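Local structure of cellulase (Rhodothermus marinus, 3B7M) at residues R12-G17 against I34-E39; G41-T46 against L206-F211; T80-T85 against W92-D97. The protein hydrolyses the internal beta-1,4-glucosidic bonds of cellulose as an endoglucanase of glycosyl hydrolase family 12, here in an engineered form of a thermostable enzyme. All blocks are in the same frame, centred on the assembly; numbering follows the deposited sequence. Where two conformers were deposited one is given.

Interaction 1: residues R12-G17 against I34-E39; sequences RTVAGG and IEVGLE
Ala15 and Val14 meet Leu38 and Glu39 through peptide groups, the flat units of this contact. Ala15 N donates to Leu38 O over 3.2 Å, with the nitrogen tilted 30° from the carbonyl plane. The same oxygen receives a CA-H...O contact from Val14 CA at 3.5 Å, so two neighbouring residues gather on one carbonyl. One residue further on, Ala15 CA comes within 3.1 Å of Glu39 O, and although its CB bond leads away, the methyl still touches that oxygen. Positive phi at Ala15 and Gly16 turns the chain back on itself, and a weak bond from Gly17 N to Val14 O closes the turn. Toward Arg12 and Val36 the contact becomes apolar. With CG1 anti to the carbonyl carbon (chi1 -60°), Val14 presents that methyl to Val36 CG1 at 4.0 Å, the two side chains crossing at about a right angle. Leu38 reaches over from the side, its CD2 lying 4.3 Å from Arg12 CB and slightly further from Val14 CG1. Strand 11-14, at the margin of the larger sheet, pairs with strand 19-22, whose Val21 touches both Val14 and Val36. Strand 32-37 belongs to the smaller sheet, between strands 2-5 and 43-48; Leu5 of the former meets Arg12 and Val36, so the contact joins the edge strand of the larger sheet to the second strand of the smaller.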
ATOM      1  N   ARG A  12       6.848  11.718   9.154  1.00 20.93           N
ATOM      2  CA  ARG A  12       6.259  12.255  10.384  1.00 20.87           C
ATOM      3  C   ARG A  12       5.385  11.198  11.054  1.00 20.15           C
ATOM      4  O   ARG A  12       4.642  10.481  10.379  1.00 19.53           O
ATOM      5  CB  ARG A  12       5.381  13.481  10.087  1.00 21.08           C
ATOM      6  CG  ARG A  12       6.149  14.786   9.800  1.00 23.38           C
ATOM      7  CD  ARG A  12       6.962  15.263  11.001  1.00 27.04           C
ATOM      8  NE  ARG A  12       7.560  16.573  10.739  1.00 31.77           N
ATOM      9  CZ  ARG A  12       8.709  16.771  10.098  1.00 32.58           C
ATOM     10  NH1 ARG A  12       9.418  15.743   9.641  1.00 33.42           N
ATOM     11  NH2 ARG A  12       9.153  18.004   9.918  1.00 33.48           N
ATOM     12  N   THR A  13       5.485  11.102  12.376  1.00 19.71           N
ATOM     13  CA  THR A  13       4.590  10.284  13.180  0.50 19.35           C
ATOM     14  C   THR A  13       3.318  11.099  13.372  1.00 19.69           C
ATOM     15  O   THR A  13       3.395  12.313  13.623  1.00 19.76           O
ATOM     16  CB  THR A  13       5.218   9.956  14.567  0.50 19.62           C
ATOM     17  OG1 THR A  13       6.529   9.396  14.394  0.50 18.61           O
ATOM     18  CG2 THR A  13       4.359   8.980  15.333  0.50 18.50           C
ATOM     19  N   VAL A  14       2.165  10.452  13.250  1.00 18.90           N
ATOM     20  CA  VAL A  14       0.888  11.142  13.335  1.00 18.73           C
ATOM     21  C   VAL A  14      -0.106  10.343  14.180  1.00 19.52           C
ATOM     22  O   VAL A  14       0.192   9.222  14.620  1.00 19.25           O
ATOM     23  CB  VAL A  14       0.279  11.364  11.912  1.00 19.01           C
ATOM     24  CG1 VAL A  14       1.219  12.212  11.034  1.00 17.38           C
ATOM     25  CG2 VAL A  14      -0.011  10.029  11.239  1.00 17.48           C
ATOM     26  N   ALA A  15      -1.283  10.929  14.414  1.00 20.11           N
ATOM     27  CA  ALA A  15      -2.398  10.225  15.037  1.00 20.09           C
ATOM     28  C   ALA A  15      -2.006   9.586  16.366  1.00 20.30           C
ATOM     29  O   ALA A  15      -2.204   8.389  16.578  1.00 20.26           O
ATOM     30  CB  ALA A  15      -2.952   9.181  14.071  1.00 20.47           C
ATOM     31  N   GLY A  16      -1.425  10.391  17.251  1.00 20.27           N
ATOM     32  CA  GLY A  16      -1.061   9.944  18.602  1.00 19.82           C
ATOM     33  C   GLY A  16       0.014   8.880  18.596  1.00 19.55           C
ATOM     34  O   GLY A  16       0.054   8.016  19.486  1.00 20.12           O
ATOM     35  N   GLY A  17       0.867   8.924  17.579  1.00 18.31           N
ATOM     36  CA  GLY A  17       1.959   7.968  17.445  1.00 17.62           C
ATOM     37  C   GLY A  17       1.594   6.665  16.744  1.00 17.27           C
ATOM     38  O   GLY A  17       2.447   5.789  16.572  1.00 16.76           O
ATOM     39  N   ILE A  34       4.236  16.655   0.162  1.00 13.96           N
ATOM     40  CA  ILE A  34       2.917  16.302   0.678  1.00 14.81           C
ATOM     41  C   ILE A  34       2.609  17.197   1.881  1.00 14.59           C
ATOM     42  O   ILE A  34       3.504  17.535   2.648  1.00 14.34           O
ATOM     43  CB  ILE A  34       2.794  14.813   1.062  1.00 14.11           C
ATOM     44  CG1 ILE A  34       3.862  14.428   2.094  1.00 14.50           C
ATOM     45  CG2 ILE A  34       2.912  13.947  -0.176  1.00 15.37           C
ATOM     46  CD1 ILE A  34       3.711  13.010   2.643  1.00 15.49           C
ATOM     47  N   GLU A  35       1.356  17.601   2.002  1.00 15.12           N
ATOM     48  CA  GLU A  35       0.907  18.363   3.147  1.00 16.67           C
ATOM     49  C   GLU A  35       0.186  17.410   4.088  1.00 16.71           C
ATOM     50  O   GLU A  35      -0.782  16.745   3.688  1.00 16.55           O
ATOM     51  CB  GLU A  35      -0.024  19.476   2.701  1.00 16.84           C
ATOM     52  CG  GLU A  35      -0.505  20.310   3.851  1.00 20.04           C
ATOM     53  CD  GLU A  35      -1.494  21.336   3.411  1.00 24.31           C
ATOM     54  OE1 GLU A  35      -1.092  22.307   2.735  1.00 25.56           O
ATOM     55  OE2 GLU A  35      -2.676  21.162   3.742  1.00 27.06           O
ATOM     56  N   VAL A  36       0.680  17.330   5.322  1.00 16.74           N
ATOM     57  CA  VAL A  36       0.243  16.320   6.271  1.00 17.62           C
ATOM     58  C   VAL A  36      -0.492  16.950   7.449  1.00 18.45           C
ATOM     59  O   VAL A  36       0.016  17.895   8.068  1.00 18.34           O
ATOM     60  CB  VAL A  36       1.457  15.505   6.834  1.00 17.48           C
ATOM     61  CG1 VAL A  36       0.981  14.329   7.671  1.00 17.63           C
ATOM     62  CG2 VAL A  36       2.359  15.005   5.703  1.00 17.37           C
ATOM     63  N   GLY A  37      -1.667  16.401   7.768  1.00 18.85           N
ATOM     64  CA  GLY A  37      -2.369  16.728   9.010  1.00 19.14           C
ATOM     65  C   GLY A  37      -1.833  15.841  10.112  1.00 19.87           C
ATOM     66  O   GLY A  37      -1.960  14.624  10.044  1.00 19.30           O
ATOM     67  N   LEU A  38      -1.232  16.460  11.126  1.00 20.29           N
ATOM     68  CA  LEU A  38      -0.517  15.749  12.175  1.00 21.98           C
ATOM     69  C   LEU A  38      -1.408  14.986  13.160  1.00 22.46           C
ATOM     70  O   LEU A  38      -0.942  14.040  13.792  1.00 22.67           O
ATOM     71  CB  LEU A  38       0.406  16.704  12.931  1.00 22.13           C
ATOM     72  CG  LEU A  38       1.554  17.285  12.103  1.00 24.70           C
ATOM     73  CD1 LEU A  38       2.097  18.545  12.762  1.00 27.54           C
ATOM     74  CD2 LEU A  38       2.663  16.239  11.913  1.00 26.10           C
ATOM     75  N   GLU A  39      -2.671  15.378  13.277  1.00 22.44           N
ATOM     76  CA  GLU A  39      -3.606  14.662  14.150  1.00 23.38           C
ATOM     77  C   GLU A  39      -4.248  13.458  13.454  1.00 23.09           C
ATOM     78  O   GLU A  39      -4.419  12.390  14.056  1.00 23.00           O
ATOM     79  CB  GLU A  39      -4.686  15.615  14.670  1.00 23.72           C
ATOM     80  CG  GLU A  39      -5.842  14.934  15.430  1.00 27.23           C
ATOM     81  CD  GLU A  39      -5.434  14.358  16.787  1.00 31.09           C
ATOM     82  OE1 GLU A  39      -4.380  14.755  17.334  1.00 32.36           O
ATOM     83  OE2 GLU A  39      -6.181  13.504  17.310  1.00 34.27           O
TER

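Interaction 2: residues G41-T46 against L206-F211; sequences GNFTIT and LRSADF
Phe43 holds its CG between the backbone N and the carbonyl carbon (chi1 68°), which brings one ring face beneath Ser208 CB, 3.7 Å from the ring centroid in a CH-pi contact. Asn42, with CG beside its backbone N (chi1 -65°), carries OD1 across to Asp210 N at 3.0 Å, the donor standing above the carbonyl plane. Strands 43-48 and 207-215 are neighbours in the smaller sheet of the family 12 sandwich. Phe43 and Ser208 form an antiparallel hydrogen-bonded pair, the bond from Ser208 N to Phe43 O being 2.8 Å long and nearly straight, and Ile45 N adds a bond to Leu206 O at 2.9 Å. On the face of Thr44 and Arg207, Thr44 OG1 lies against Arg207 CG at 3.3 Å; on the other, Ile45 CD1 runs alongside Leu206 CB. Without the amide of Asn42, as with an alanine here, Asp210 N and the water held by Phe211 N would probably lose their common acceptor. The buried hydroxyl of Ser208 has partners in the indole N-H of Trp82 and in a water that also donates to Gly41 O, beside an apolar ring face.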
ATOM      1  N   GLY A  41      -3.265  12.257  10.120  1.00 19.62           N
ATOM      2  CA  GLY A  41      -2.445  11.596   9.103  1.00 18.31           C
ATOM      3  C   GLY A  41      -2.917  11.805   7.663  1.00 17.16           C
ATOM      4  O   GLY A  41      -2.305  11.276   6.726  1.00 16.36           O
ATOM      5  N   ASN A  42      -4.011  12.548   7.496  1.00 15.93           N
ATOM      6  CA  ASN A  42      -4.526  12.885   6.183  1.00 16.18           C
ATOM      7  C   ASN A  42      -3.436  13.632   5.412  1.00 15.55           C
ATOM      8  O   ASN A  42      -2.736  14.473   5.986  1.00 15.46           O
ATOM      9  CB  ASN A  42      -5.759  13.803   6.285  1.00 15.87           C
ATOM     10  CG  ASN A  42      -6.964  13.135   6.954  1.00 17.59           C
ATOM     11  OD1 ASN A  42      -6.975  11.933   7.243  1.00 15.87           O
ATOM     12  ND2 ASN A  42      -8.005  13.934   7.187  1.00 17.35           N
ATOM     13  N   PHE A  43      -3.278  13.328   4.128  1.00 15.09           N
ATOM     14  CA  PHE A  43      -2.315  14.080   3.333  1.00 14.84           C
ATOM     15  C   PHE A  43      -2.765  14.382   1.918  1.00 15.12           C
ATOM     16  O   PHE A  43      -3.555  13.638   1.325  1.00 16.07           O
ATOM     17  CB  PHE A  43      -0.902  13.455   3.383  1.00 14.01           C
ATOM     18  CG  PHE A  43      -0.784  12.122   2.697  1.00 13.96           C
ATOM     19  CD1 PHE A  43      -0.467  12.045   1.338  1.00 13.51           C
ATOM     20  CD2 PHE A  43      -0.957  10.945   3.413  1.00 12.01           C
ATOM     21  CE1 PHE A  43      -0.347  10.824   0.708  1.00 13.51           C
ATOM     22  CE2 PHE A  43      -0.828   9.717   2.794  1.00 13.11           C
ATOM     23  CZ  PHE A  43      -0.509   9.651   1.442  1.00 12.72           C
ATOM     24  N   THR A  44      -2.265  15.497   1.394  1.00 14.91           N
ATOM     25  CA  THR A  44      -2.499  15.910   0.016  1.00 14.49           C
ATOM     26  C   THR A  44      -1.150  16.029  -0.655  1.00 14.43           C
ATOM     27  O   THR A  44      -0.240  16.638  -0.106  1.00 12.68           O
ATOM     28  CB  THR A  44      -3.188  17.286  -0.029  1.00 15.03           C
ATOM     29  OG1 THR A  44      -4.428  17.205   0.683  1.00 16.01           O
ATOM     30  CG2 THR A  44      -3.449  17.756  -1.494  1.00 15.73           C
ATOM     31  N   ILE A  45      -1.023  15.437  -1.840  1.00 14.20           N
ATOM     32  CA  ILE A  45       0.151  15.668  -2.658  1.00 15.44           C
ATOM     33  C   ILE A  45       0.053  17.061  -3.316  1.00 16.08           C
ATOM     34  O   ILE A  45      -0.773  17.291  -4.205  1.00 15.65           O
ATOM     35  CB  ILE A  45       0.347  14.547  -3.706  1.00 14.92           C
ATOM     36  CG1 ILE A  45       0.249  13.177  -3.011  1.00 14.97           C
ATOM     37  CG2 ILE A  45       1.711  14.715  -4.402  1.00 17.09           C
ATOM     38  CD1 ILE A  45       0.311  11.977  -3.933  1.00 14.96           C
ATOM     39  N   THR A  46       0.890  17.984  -2.856  1.00 16.65           N
ATOM     40  CA  THR A  46       0.833  19.366  -3.326  1.00 17.71           C
ATOM     41  C   THR A  46       1.796  19.594  -4.485  1.00 18.28           C
ATOM     42  O   THR A  46       1.640  20.554  -5.246  1.00 19.64           O
ATOM     43  CB  THR A  46       1.184  20.365  -2.200  1.00 17.68           C
ATOM     44  OG1 THR A  46       2.441  19.994  -1.643  1.00 18.68           O
ATOM     45  CG2 THR A  46       0.123  20.365  -1.102  1.00 17.91           C
ATOM     46  N   LEU A 206      -3.739  14.485  -5.537  1.00 14.84           N
ATOM     47  CA  LEU A 206      -4.223  13.266  -4.898  1.00 14.95           C
ATOM     48  C   LEU A 206      -4.318  13.470  -3.390  1.00 15.72           C
ATOM     49  O   LEU A 206      -3.464  14.121  -2.801  1.00 16.04           O
ATOM     50  CB  LEU A 206      -3.295  12.097  -5.203  1.00 15.10           C
ATOM     51  CG  LEU A 206      -3.376  11.468  -6.594  1.00 14.47           C
ATOM     52  CD1 LEU A 206      -2.220  10.493  -6.756  1.00 14.24           C
ATOM     53  CD2 LEU A 206      -4.723  10.778  -6.791  1.00 12.43           C
ATOM     54  N   ARG A 207      -5.355  12.927  -2.769  1.00 16.04           N
ATOM     55  CA  ARG A 207      -5.552  13.096  -1.331  1.00 17.51           C
ATOM     56  C   ARG A 207      -5.804  11.737  -0.639  1.00 17.09           C
ATOM     57  O   ARG A 207      -6.513  10.870  -1.173  1.00 16.91           O
ATOM     58  CB  ARG A 207      -6.725  14.033  -1.084  1.00 18.10           C
ATOM     59  CG  ARG A 207      -6.667  14.807   0.195  1.00 23.59           C
ATOM     60  CD  ARG A 207      -7.736  15.918   0.221  1.00 31.62           C
ATOM     61  NE  ARG A 207      -8.959  15.473   0.898  1.00 37.25           N
ATOM     62  CZ  ARG A 207      -9.043  15.240   2.208  1.00 39.83           C
ATOM     63  NH1 ARG A 207      -7.970  15.396   2.993  1.00 41.55           N
ATOM     64  NH2 ARG A 207     -10.196  14.843   2.738  1.00 40.53           N
ATOM     65  N   SER A 208      -5.209  11.567   0.533  1.00 15.61           N
ATOM     66  CA  SER A 208      -5.448  10.410   1.373  1.00 15.40           C
ATOM     67  C   SER A 208      -6.093  10.899   2.662  1.00 15.51           C
ATOM     68  O   SER A 208      -5.613  11.867   3.265  1.00 15.66           O
ATOM     69  CB  SER A 208      -4.133   9.696   1.675  1.00 15.02           C
ATOM     70  OG  SER A 208      -4.286   8.778   2.741  1.00 14.90           O
ATOM     71  N   ALA A 209      -7.177  10.247   3.077  1.00 15.25           N
ATOM     72  CA  ALA A 209      -7.913  10.654   4.287  1.00 15.97           C
ATOM     73  C   ALA A 209      -8.527   9.490   5.021  1.00 16.58           C
ATOM     74  O   ALA A 209      -8.765   8.423   4.441  1.00 16.08           O
ATOM     75  CB  ALA A 209      -9.007  11.688   3.948  1.00 16.26           C
ATOM     76  N   ASP A 210      -8.789   9.718   6.306  1.00 17.93           N
ATOM     77  CA  ASP A 210      -9.605   8.833   7.143  1.00 19.37           C
ATOM     78  C   ASP A 210      -9.015   7.430   7.262  1.00 19.45           C
ATOM     79  O   ASP A 210      -9.759   6.460   7.285  1.00 19.70           O
ATOM     80  CB  ASP A 210     -11.046   8.703   6.600  1.00 19.72           C
ATOM     81  CG  ASP A 210     -11.798  10.022   6.557  1.00 22.22           C
ATOM     82  OD1 ASP A 210     -11.518  10.930   7.370  1.00 24.67           O
ATOM     83  OD2 ASP A 210     -12.687  10.145   5.686  1.00 26.72           O
ATOM     84  N   PHE A 211      -7.695   7.319   7.331  1.00 19.29           N
ATOM     85  CA  PHE A 211      -7.076   6.012   7.402  1.00 19.85           C
ATOM     86  C   PHE A 211      -7.204   5.414   8.792  1.00 20.26           C
ATOM     87  O   PHE A 211      -7.030   6.103   9.804  1.00 19.20           O
ATOM     88  CB  PHE A 211      -5.616   6.111   7.008  1.00 20.08           C
ATOM     89  CG  PHE A 211      -4.860   4.816   7.080  1.00 20.26           C
ATOM     90  CD1 PHE A 211      -5.031   3.832   6.101  1.00 20.00           C
ATOM     91  CD2 PHE A 211      -3.919   4.610   8.094  1.00 20.10           C
ATOM     92  CE1 PHE A 211      -4.292   2.637   6.150  1.00 20.69           C
ATOM     93  CE2 PHE A 211      -3.172   3.421   8.157  1.00 20.18           C
ATOM     94  CZ  PHE A 211      -3.349   2.439   7.171  1.00 21.03           C
TER
HETATM   95  O   HOH W   1      -3.886   9.416   5.301  1.00 11.22           O
HETATM   96  O   HOH W   2      -5.681   9.589   7.451  1.00 16.34           O
HETATM   97  O   HOH W   3      -9.977  12.344   8.747  1.00 39.01           O

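Interaction 3: residues T80-T85 against W92-D97; sequences TSWTLT and WNAAYD
Ala94 CB is the small bump of this contact, fitting between two larger side chains of the facing strand: Leu84 CD1 at 3.9 Å and Trp82 CH2 at 4.0 Å. Trp82 extends with CG anti to its backbone N (chi1 -170°), bringing its six-membered ring down to strand 92-97, while Leu84 CB lies over one face of the indole, so that Leu84 and Trp82 together form the shallow dip that receives Ala94. Beyond the indole rises the second bump, Tyr96. It points up from its strand as Trp82 points down, the two passing alongside each other with ring planes at 83° and an oblique approach in which Tyr96 CE1 comes to 4.1 Å from Trp82 CE3. The phenol end reaches into the notch between Thr80 and Trp82, with Tyr96 OH 3.3 Å from Trp82 CB and donating to Thr80 OG1 at 2.8 Å; Thr80 OG1 lies near the plane of the tyrosine ring, at its edge. Thr80 CG2 also packs against Tyr96 OH, 3.2 Å away, beside the hydrogen bond. The threonine hydroxyl is also bonded to Ser212 O of the neighbouring strand 207-215, which takes the indole N-H of Trp82 through Ser208. No backbone bonds join the two strands: their axes pass 9.5 Å apart and run antiparallel, as facing layers do. This is the interior of the beta-jelly-roll sandwich of family 12, where the smaller sheet packs on the back of the larger curved sheet, whose concave side forms the substrate cleft in this family.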
ATOM      1  N   THR A  80      -9.529  -2.390   7.833  1.00 19.58           N
ATOM      2  CA  THR A  80      -9.031  -1.084   7.449  1.00 18.66           C
ATOM      3  C   THR A  80     -10.093  -0.219   6.764  1.00 18.52           C
ATOM      4  O   THR A  80     -10.958  -0.731   6.039  1.00 18.60           O
ATOM      5  CB  THR A  80      -7.783  -1.218   6.554  1.00 18.67           C
ATOM      6  OG1 THR A  80      -7.137   0.050   6.442  1.00 17.05           O
ATOM      7  CG2 THR A  80      -8.151  -1.752   5.160  1.00 18.71           C
ATOM      8  N   SER A  81     -10.028   1.089   7.005  1.00 17.83           N
ATOM      9  CA  SER A  81     -10.816   2.063   6.254  1.00 17.95           C
ATOM     10  C   SER A  81      -9.911   3.123   5.626  1.00 17.44           C
ATOM     11  O   SER A  81      -8.829   3.408   6.133  1.00 17.99           O
ATOM     12  CB  SER A  81     -11.877   2.723   7.151  1.00 17.84           C
ATOM     13  OG  SER A  81     -12.617   1.730   7.844  1.00 20.49           O
ATOM     14  N   TRP A  82     -10.354   3.695   4.510  1.00 16.55           N
ATOM     15  CA  TRP A  82      -9.580   4.689   3.796  1.00 15.87           C
ATOM     16  C   TRP A  82     -10.455   5.420   2.784  1.00 16.41           C
ATOM     17  O   TRP A  82     -11.349   4.826   2.181  1.00 16.17           O
ATOM     18  CB  TRP A  82      -8.387   4.027   3.097  1.00 14.84           C
ATOM     19  CG  TRP A  82      -7.395   4.978   2.533  1.00 14.07           C
ATOM     20  CD1 TRP A  82      -6.895   6.096   3.139  1.00 13.25           C
ATOM     21  CD2 TRP A  82      -6.747   4.887   1.255  1.00 12.99           C
ATOM     22  NE1 TRP A  82      -5.986   6.714   2.314  1.00 14.21           N
ATOM     23  CE2 TRP A  82      -5.879   6.002   1.149  1.00 12.92           C
ATOM     24  CE3 TRP A  82      -6.818   3.973   0.185  1.00 13.00           C
ATOM     25  CZ2 TRP A  82      -5.079   6.230   0.019  1.00 12.67           C
ATOM     26  CZ3 TRP A  82      -6.027   4.199  -0.940  1.00 13.67           C
ATOM     27  CH2 TRP A  82      -5.170   5.326  -1.016  1.00 13.57           C
ATOM     28  N   THR A  83     -10.201   6.708   2.608  1.00 16.58           N
ATOM     29  CA  THR A  83     -10.838   7.448   1.528  1.00 17.46           C
ATOM     30  C   THR A  83      -9.781   8.182   0.730  1.00 17.37           C
ATOM     31  O   THR A  83      -8.973   8.911   1.287  1.00 17.31           O
ATOM     32  CB  THR A  83     -11.895   8.445   2.042  1.00 17.15           C
ATOM     33  OG1 THR A  83     -12.800   7.759   2.904  1.00 18.93           O
ATOM     34  CG2 THR A  83     -12.690   9.059   0.874  1.00 18.28           C
ATOM     35  N   LEU A  84      -9.803   7.993  -0.580  1.00 18.07           N
ATOM     36  CA  LEU A  84      -8.899   8.708  -1.453  1.00 18.96           C
ATOM     37  C   LEU A  84      -9.686   9.670  -2.327  1.00 20.72           C
ATOM     38  O   LEU A  84     -10.907   9.497  -2.533  1.00 21.58           O
ATOM     39  CB  LEU A  84      -8.091   7.751  -2.318  1.00 18.80           C
ATOM     40  CG  LEU A  84      -8.892   6.932  -3.324  1.00 17.35           C
ATOM     41  CD1 LEU A  84      -8.423   7.215  -4.742  1.00 16.42           C
ATOM     42  CD2 LEU A  84      -8.874   5.440  -2.977  1.00 16.45           C
ATOM     43  N   THR A  85      -8.985  10.694  -2.816  1.00 20.64           N
ATOM     44  CA  THR A  85      -9.540  11.655  -3.738  1.00 20.43           C
ATOM     45  C   THR A  85      -8.698  11.556  -5.004  1.00 20.17           C
ATOM     46  O   THR A  85      -7.533  11.938  -5.002  1.00 20.37           O
ATOM     47  CB  THR A  85      -9.517  13.090  -3.158  1.00 20.62           C
ATOM     48  OG1 THR A  85     -10.113  13.095  -1.852  1.00 20.74           O
ATOM     49  CG2 THR A  85     -10.276  14.070  -4.078  1.00 21.25           C
ATOM     50  N   TRP A  92      -0.663   6.886 -12.039  1.00 16.86           N
ATOM     51  CA  TRP A  92      -0.557   6.603 -10.613  1.00 16.21           C
ATOM     52  C   TRP A  92      -1.543   5.496 -10.247  1.00 16.13           C
ATOM     53  O   TRP A  92      -2.479   5.228 -11.001  1.00 15.69           O
ATOM     54  CB  TRP A  92      -0.882   7.867  -9.778  1.00 16.09           C
ATOM     55  CG  TRP A  92      -2.200   8.520 -10.158  1.00 16.05           C
ATOM     56  CD1 TRP A  92      -2.379   9.541 -11.047  1.00 16.75           C
ATOM     57  CD2 TRP A  92      -3.515   8.171  -9.683  1.00 16.12           C
ATOM     58  NE1 TRP A  92      -3.724   9.857 -11.150  1.00 16.34           N
ATOM     59  CE2 TRP A  92      -4.437   9.023 -10.334  1.00 15.97           C
ATOM     60  CE3 TRP A  92      -3.998   7.226  -8.763  1.00 14.95           C
ATOM     61  CZ2 TRP A  92      -5.808   8.959 -10.101  1.00 16.26           C
ATOM     62  CZ3 TRP A  92      -5.355   7.160  -8.533  1.00 15.59           C
ATOM     63  CH2 TRP A  92      -6.248   8.020  -9.200  1.00 16.76           C
ATOM     64  N   ASN A  93      -1.338   4.861  -9.091  1.00 15.28           N
ATOM     65  CA  ASN A  93      -2.378   4.024  -8.506  1.00 15.63           C
ATOM     66  C   ASN A  93      -2.663   4.422  -7.068  1.00 15.09           C
ATOM     67  O   ASN A  93      -1.892   5.156  -6.459  1.00 15.56           O
ATOM     68  CB  ASN A  93      -2.062   2.517  -8.632  1.00 14.77           C
ATOM     69  CG  ASN A  93      -0.887   2.078  -7.761  1.00 16.14           C
ATOM     70  OD1 ASN A  93      -0.161   1.133  -8.099  1.00 19.98           O
ATOM     71  ND2 ASN A  93      -0.698   2.748  -6.646  1.00 12.61           N
ATOM     72  N   ALA A  94      -3.778   3.939  -6.540  1.00 15.14           N
ATOM     73  CA  ALA A  94      -4.085   4.061  -5.127  1.00 15.40           C
ATOM     74  C   ALA A  94      -4.101   2.627  -4.598  1.00 16.13           C
ATOM     75  O   ALA A  94      -4.944   1.816  -4.996  1.00 15.84           O
ATOM     76  CB  ALA A  94      -5.432   4.755  -4.936  1.00 15.10           C
ATOM     77  N   ALA A  95      -3.148   2.303  -3.722  1.00 15.90           N
ATOM     78  CA  ALA A  95      -2.884   0.910  -3.410  1.00 15.22           C
ATOM     79  C   ALA A  95      -2.432   0.722  -1.974  1.00 15.20           C
ATOM     80  O   ALA A  95      -1.600   1.496  -1.470  1.00 15.20           O
ATOM     81  CB  ALA A  95      -1.816   0.362  -4.380  1.00 14.80           C
ATOM     82  N   TYR A  96      -3.005  -0.284  -1.310  1.00 14.80           N
ATOM     83  CA  TYR A  96      -2.419  -0.849  -0.091  1.00 14.64           C
ATOM     84  C   TYR A  96      -1.168  -1.650  -0.392  1.00 14.79           C
ATOM     85  O   TYR A  96      -1.051  -2.258  -1.466  1.00 14.27           O
ATOM     86  CB  TYR A  96      -3.397  -1.786   0.606  1.00 14.78           C
ATOM     87  CG  TYR A  96      -4.400  -1.061   1.459  1.00 14.74           C
ATOM     88  CD1 TYR A  96      -5.516  -0.457   0.885  1.00 16.26           C
ATOM     89  CD2 TYR A  96      -4.233  -0.965   2.835  1.00 13.87           C
ATOM     90  CE1 TYR A  96      -6.437   0.219   1.667  1.00 14.88           C
ATOM     91  CE2 TYR A  96      -5.155  -0.287   3.621  1.00 13.23           C
ATOM     92  CZ  TYR A  96      -6.258   0.294   3.019  1.00 14.08           C
ATOM     93  OH  TYR A  96      -7.190   0.978   3.773  1.00 17.04           O
ATOM     94  N   ASP A  97      -0.249  -1.663   0.571  1.00 14.80           N
ATOM     95  CA  ASP A  97       0.947  -2.487   0.510  1.00 16.47           C
ATOM     96  C   ASP A  97       1.125  -3.135   1.886  1.00 16.94           C
ATOM     97  O   ASP A  97       1.226  -2.439   2.906  1.00 16.43           O
ATOM     98  CB  ASP A  97       2.152  -1.609   0.161  1.00 17.74           C
ATOM     99  CG  ASP A  97       3.257  -2.358  -0.593  1.00 20.65           C
ATOM    100  OD1 ASP A  97       3.146  -3.579  -0.839  1.00 22.65           O
ATOM    101  OD2 ASP A  97       4.250  -1.687  -0.948  1.00 24.77           O
TER

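From the N terminus, interaction 1 comes first: residues 34-39 return to 12-17 and close a short loop containing strand 19-22, joining the edge strand of the larger sheet to the second strand of the smaller. Interaction 2 opens just afterwards at 41-46, and its partner 206-211 arrives only near the C terminus, so it closes a loop of about 160 residues. Interaction 3 is nested inside that loop; its segments 80-85 and 92-97 are close in sequence yet lie in different sheets. Strand 32-37 pairs with 43-48, linking interactions 1 and 2 within the smaller sheet, and strand 207-215 lies between 43-48 and 78-85, tying interaction 2 to interaction 3. Interactions 1 and 3 do not touch.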